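Local coordinates for protein carbonic anhydrase (Neosartorya fumigata, PDB 7COI) that is a zinc metalloenzyme of the beta-carbonic anhydrase class that probably catalyses the reversible hydration of carbon dioxide to hydrogencarbonate, at residues L106-I114 / G131-T139. Sequence-based numbering, arbitrary orientation.
Sequences LAVGQHPEI and GLLPGDVFT. With ACT (acetate ion), chain G.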
ATOM      1  N   LEU A 106      10.380   1.297 -32.680  1.00 21.99           N
ATOM      2  CA  LEU A 106      10.069   1.280 -31.222  1.00 22.32           C
ATOM      3  C   LEU A 106       9.109   0.138 -30.876  1.00 19.26           C
ATOM      4  O   LEU A 106       9.251  -0.402 -29.758  1.00 21.11           O
ATOM      5  CB  LEU A 106       9.457   2.612 -30.777  1.00 22.78           C
ATOM      6  CG  LEU A 106      10.368   3.822 -30.829  1.00 27.21           C
ATOM      7  CD1 LEU A 106       9.552   5.073 -30.496  1.00 28.39           C
ATOM      8  CD2 LEU A 106      11.520   3.628 -29.862  1.00 28.06           C
ATOM      9  N   ALA A 107       8.189  -0.244 -31.761  1.00 18.47           N
ATOM     10  CA  ALA A 107       7.217  -1.332 -31.481  1.00 20.37           C
ATOM     11  C   ALA A 107       7.954  -2.667 -31.262  1.00 23.38           C
ATOM     12  O   ALA A 107       7.391  -3.569 -30.660  1.00 22.00           O
ATOM     13  CB  ALA A 107       6.245  -1.467 -32.607  1.00 21.06           C
ATOM     14  N   VAL A 108       9.166  -2.796 -31.785  1.00 24.08           N
ATOM     15  CA  VAL A 108       9.916  -4.081 -31.649  1.00 25.62           C
ATOM     16  C   VAL A 108      10.422  -4.195 -30.216  1.00 23.22           C
ATOM     17  O   VAL A 108      10.538  -5.312 -29.734  1.00 26.13           O
ATOM     18  CB  VAL A 108      11.054  -4.187 -32.680  1.00 26.93           C
ATOM     19  CG1 VAL A 108      11.893  -5.442 -32.466  1.00 28.46           C
ATOM     20  CG2 VAL A 108      10.525  -4.123 -34.097  1.00 27.27           C
ATOM     21  N   GLY A 109      10.753  -3.086 -29.568  1.00 20.94           N
ATOM     22  CA  GLY A 109      11.084  -3.116 -28.128  1.00 22.70           C
ATOM     23  C   GLY A 109      11.634  -1.790 -27.677  1.00 22.22           C
ATOM     24  O   GLY A 109      12.320  -1.124 -28.491  1.00 25.20           O
ATOM     25  N   GLN A 110      11.316  -1.381 -26.452  1.00 20.90           N
ATOM     26  CA  GLN A 110      11.876  -0.139 -25.892  1.00 18.52           C
ATOM     27  C   GLN A 110      13.255  -0.420 -25.287  1.00 18.99           C
ATOM     28  O   GLN A 110      13.439  -1.515 -24.721  1.00 19.67           O
ATOM     29  CB  GLN A 110      10.929   0.449 -24.835  1.00 18.94           C
ATOM     30  CG  GLN A 110      10.874  -0.379 -23.555  1.00 19.52           C
ATOM     31  CD  GLN A 110       9.927   0.202 -22.533  1.00 20.93           C
ATOM     32  OE1 GLN A 110       9.951   1.412 -22.271  1.00 18.23           O
ATOM     33  NE2 GLN A 110       9.189  -0.689 -21.891  1.00 17.21           N
ATOM     34  N   HIS A 111      14.133   0.565 -25.334  1.00 18.97           N
ATOM     35  CA  HIS A 111      15.493   0.535 -24.739  1.00 22.11           C
ATOM     36  C   HIS A 111      15.808   1.886 -24.128  1.00 20.22           C
ATOM     37  O   HIS A 111      16.837   2.479 -24.417  1.00 21.21           O
ATOM     38  CB  HIS A 111      16.498   0.126 -25.846  1.00 25.62           C
ATOM     39  CG  HIS A 111      16.287  -1.273 -26.294  1.00 34.81           C
ATOM     40  ND1 HIS A 111      15.523  -1.579 -27.407  1.00 42.57           N
ATOM     41  CD2 HIS A 111      16.684  -2.459 -25.777  1.00 38.58           C
ATOM     42  CE1 HIS A 111      15.472  -2.894 -27.565  1.00 41.01           C
ATOM     43  NE2 HIS A 111      16.179  -3.455 -26.586  1.00 39.94           N
ATOM     44  N   PRO A 112      14.966   2.448 -23.230  1.00 18.29           N
ATOM     45  CA  PRO A 112      15.289   3.733 -22.639  1.00 17.61           C
ATOM     46  C   PRO A 112      16.491   3.574 -21.711  1.00 17.89           C
ATOM     47  O   PRO A 112      16.600   2.554 -21.052  1.00 20.45           O
ATOM     48  CB  PRO A 112      14.022   4.060 -21.818  1.00 18.63           C
ATOM     49  CG  PRO A 112      13.478   2.734 -21.480  1.00 18.22           C
ATOM     50  CD  PRO A 112      13.730   1.872 -22.700  1.00 19.76           C
ATOM     51  N   GLU A 113      17.289   4.610 -21.597  1.00 18.57           N
ATOM     52  CA  GLU A 113      18.467   4.609 -20.695  1.00 22.30           C
ATOM     53  C   GLU A 113      18.158   5.378 -19.410  1.00 19.93           C
ATOM     54  O   GLU A 113      19.045   5.429 -18.519  1.00 19.07           O
ATOM     55  CB  GLU A 113      19.638   5.251 -21.441  1.00 22.96           C
ATOM     56  CG  GLU A 113      19.979   4.536 -22.719  1.00 26.65           C
ATOM     57  CD  GLU A 113      21.384   4.803 -23.266  1.00 33.11           C
ATOM     58  OE1 GLU A 113      22.267   5.355 -22.527  1.00 35.83           O
ATOM     59  OE2 GLU A 113      21.604   4.436 -24.423  1.00 37.76           O
ATOM     60  N   ILE A 114      16.972   6.015 -19.342  1.00 19.23           N
ATOM     61  CA  ILE A 114      16.587   6.923 -18.237  1.00 17.21           C
ATOM     62  C   ILE A 114      15.266   6.426 -17.629  1.00 15.98           C
ATOM     63  O   ILE A 114      14.300   6.190 -18.405  1.00 16.77           O
ATOM     64  CB  ILE A 114      16.468   8.386 -18.692  1.00 18.74           C
ATOM     65  CG1 ILE A 114      17.806   8.899 -19.279  1.00 18.66           C
ATOM     66  CG2 ILE A 114      15.995   9.256 -17.528  1.00 18.87           C
ATOM     67  CD1 ILE A 114      17.731  10.237 -19.934  1.00 20.12           C
ATOM     68  N   GLY A 131      13.391  17.547 -24.332  1.00 21.33           N
ATOM     69  CA  GLY A 131      13.614  17.567 -25.789  1.00 21.08           C
ATOM     70  C   GLY A 131      13.866  16.181 -26.329  1.00 22.80           C
ATOM     71  O   GLY A 131      14.714  16.027 -27.244  1.00 21.79           O
ATOM     72  N   LEU A 132      13.177  15.168 -25.789  1.00 19.96           N
ATOM     73  CA  LEU A 132      13.420  13.764 -26.161  1.00 18.08           C
ATOM     74  C   LEU A 132      12.208  13.233 -26.927  1.00 18.46           C
ATOM     75  O   LEU A 132      11.253  14.000 -27.222  1.00 17.50           O
ATOM     76  CB  LEU A 132      13.775  12.930 -24.926  1.00 17.60           C
ATOM     77  CG  LEU A 132      15.113  13.279 -24.273  1.00 19.23           C
ATOM     78  CD1 LEU A 132      15.343  12.460 -23.009  1.00 18.51           C
ATOM     79  CD2 LEU A 132      16.266  13.061 -25.250  1.00 21.07           C
ATOM     80  N   LEU A 133      12.295  11.968 -27.276  1.00 19.96           N
ATOM     81  CA  LEU A 133      11.330  11.283 -28.138  1.00 18.41           C
ATOM     82  C   LEU A 133      10.700  10.155 -27.349  1.00 18.63           C
ATOM     83  O   LEU A 133      11.269   9.677 -26.367  1.00 17.71           O
ATOM     84  CB  LEU A 133      12.070  10.729 -29.349  1.00 22.13           C
ATOM     85  CG  LEU A 133      12.632  11.752 -30.342  1.00 25.30           C
ATOM     86  CD1 LEU A 133      13.337  11.028 -31.473  1.00 27.83           C
ATOM     87  CD2 LEU A 133      11.502  12.602 -30.907  1.00 26.80           C
ATOM     88  N   PRO A 134       9.557   9.630 -27.831  1.00 15.68           N
ATOM     89  CA  PRO A 134       9.054   8.367 -27.334  1.00 16.54           C
ATOM     90  C   PRO A 134      10.173   7.315 -27.377  1.00 17.33           C
ATOM     91  O   PRO A 134      10.971   7.347 -28.334  1.00 19.49           O
ATOM     92  CB  PRO A 134       7.935   8.006 -28.314  1.00 15.81           C
ATOM     93  CG  PRO A 134       7.463   9.359 -28.832  1.00 16.52           C
ATOM     94  CD  PRO A 134       8.693  10.233 -28.855  1.00 16.64           C
ATOM     95  N   GLY A 135      10.290   6.491 -26.324  1.00 16.39           N
ATOM     96  CA  GLY A 135      11.301   5.433 -26.228  1.00 17.01           C
ATOM     97  C   GLY A 135      12.515   5.852 -25.417  1.00 17.09           C
ATOM     98  O   GLY A 135      13.339   5.001 -25.105  1.00 19.25           O
ATOM     99  N   ASP A 136      12.627   7.115 -25.058  1.00 17.16           N
ATOM    100  CA  ASP A 136      13.821   7.651 -24.374  1.00 18.13           C
ATOM    101  C   ASP A 136      13.690   7.566 -22.853  1.00 17.34           C
ATOM    102  O   ASP A 136      14.743   7.386 -22.171  1.00 16.38           O
ATOM    103  CB  ASP A 136      14.127   9.059 -24.856  1.00 19.82           C
ATOM    104  CG  ASP A 136      14.605   9.141 -26.297  1.00 20.15           C
ATOM    105  OD1 ASP A 136      14.985   8.083 -26.863  1.00 21.58           O
ATOM    106  OD2 ASP A 136      14.549  10.250 -26.858  1.00 21.37           O
ATOM    107  N   VAL A 137      12.490   7.763 -22.297  1.00 16.80           N
ATOM    108  CA  VAL A 137      12.338   7.961 -20.831  1.00 16.10           C
ATOM    109  C   VAL A 137      11.219   7.058 -20.277  1.00 14.88           C
ATOM    110  O   VAL A 137      10.021   7.351 -20.498  1.00 16.34           O
ATOM    111  CB  VAL A 137      12.075   9.430 -20.470  1.00 15.64           C
ATOM    112  CG1 VAL A 137      12.149   9.639 -18.965  1.00 15.71           C
ATOM    113  CG2 VAL A 137      13.050  10.376 -21.178  1.00 18.28           C
ATOM    114  N   PHE A 138      11.613   6.076 -19.492  1.00 12.81           N
ATOM    115  CA  PHE A 138      10.680   5.236 -18.697  1.00 13.50           C
ATOM    116  C   PHE A 138      10.218   6.082 -17.519  1.00 13.50           C
ATOM    117  O   PHE A 138      11.070   6.702 -16.857  1.00 15.01           O
ATOM    118  CB  PHE A 138      11.366   3.930 -18.303  1.00 13.91           C
ATOM    119  CG  PHE A 138      10.424   2.871 -17.817  1.00 13.10           C
ATOM    120  CD1 PHE A 138       9.667   2.146 -18.724  1.00 15.30           C
ATOM    121  CD2 PHE A 138      10.351   2.529 -16.483  1.00 15.53           C
ATOM    122  CE1 PHE A 138       8.829   1.131 -18.301  1.00 14.61           C
ATOM    123  CE2 PHE A 138       9.526   1.501 -16.055  1.00 14.93           C
ATOM    124  CZ  PHE A 138       8.754   0.811 -16.965  1.00 16.10           C
ATOM    125  N   THR A 139       8.911   6.210 -17.304  1.00 13.26           N
ATOM    126  CA  THR A 139       8.377   7.311 -16.467  1.00 13.64           C
ATOM    127  C   THR A 139       7.428   6.846 -15.354  1.00 13.50           C
ATOM    128  O   THR A 139       6.483   6.102 -15.625  1.00 12.85           O
ATOM    129  CB  THR A 139       7.666   8.346 -17.331  1.00 14.29           C
ATOM    130  OG1 THR A 139       8.584   8.844 -18.317  1.00 13.72           O
ATOM    131  CG2 THR A 139       7.132   9.488 -16.509  1.00 12.90           C
TER
HETATM  132  C   ACT G 301       5.917  -1.664 -19.667  1.00 25.28           C
HETATM  133  O   ACT G 301       6.962  -1.114 -19.886  1.00 30.82           O
HETATM  134  OXT ACT G 301       4.979  -1.758 -20.765  1.00 18.29           O
HETATM  135  CH3 ACT G 301       5.521  -2.213 -18.323  1.00 27.12           C
HETATM  136  O   HOH W   1      13.387   2.904 -26.640  1.00 21.19           O
HETATM  137  O   HOH W   2      17.158   7.012 -23.195  1.00 21.73           O
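Phe138 and Ile114 join 106-114 to 131-139 through a direct backbone bond, Phe138 N to Ile114 O at 2.9 Å, with Val137 CA also facing that oxygen. Ahead of it the backbone N-to-O distances are too long for direct bonds, and two waters bridge the chains instead. One molecule accepts from His111 N and donates to Gly135 O, the latter at 2.6 Å; a second links Glu113 N to Asp136 O in the same way. The pair illustrates how water bridges can precede the direct bond where two parallel strands begin.

Apolar side chains pack alongside. Pro112 CG meets Phe138 CB at 4.0 Å, Ile114 CG2 touches Val137 CG1, and at the far end Leu106 CD1 lies 4.0 Å from Pro134 CB, with CD2 over Gly135 CA. Two carbons also rest on carbonyl oxygens: Pro112 CB on Asp136 O, and Leu106 CD1 on Pro134 O at 3.4 Å. Gly135 sits in the type II turn from Leu133 to Asp136, closed by Asp136 N to Leu133 O; Asp136 OD2 in turn accepts from Leu133 N.

Polar groups meet the edge of the Phe138 ring. Gln110, extended beyond CG, reaches it with OE1, 3.6 Å from Phe138 CD1, its amide turned 58° from the ring. OE1 is hydrogen-bonded to Ser122 OG of the second subunit, and NE2 donates to an acetate oxygen lying in the ring plane beside CE1. Apolar neighbours Leu165, Val157 and Ala161 of the same chain also pack on Phe138.

Both segments lead into adjacent parallel strands of the beta-carbonic anhydrase alpha/beta fold, 114-119 and 137-142, the latter outermost within the chain, and the second subunit packs against them.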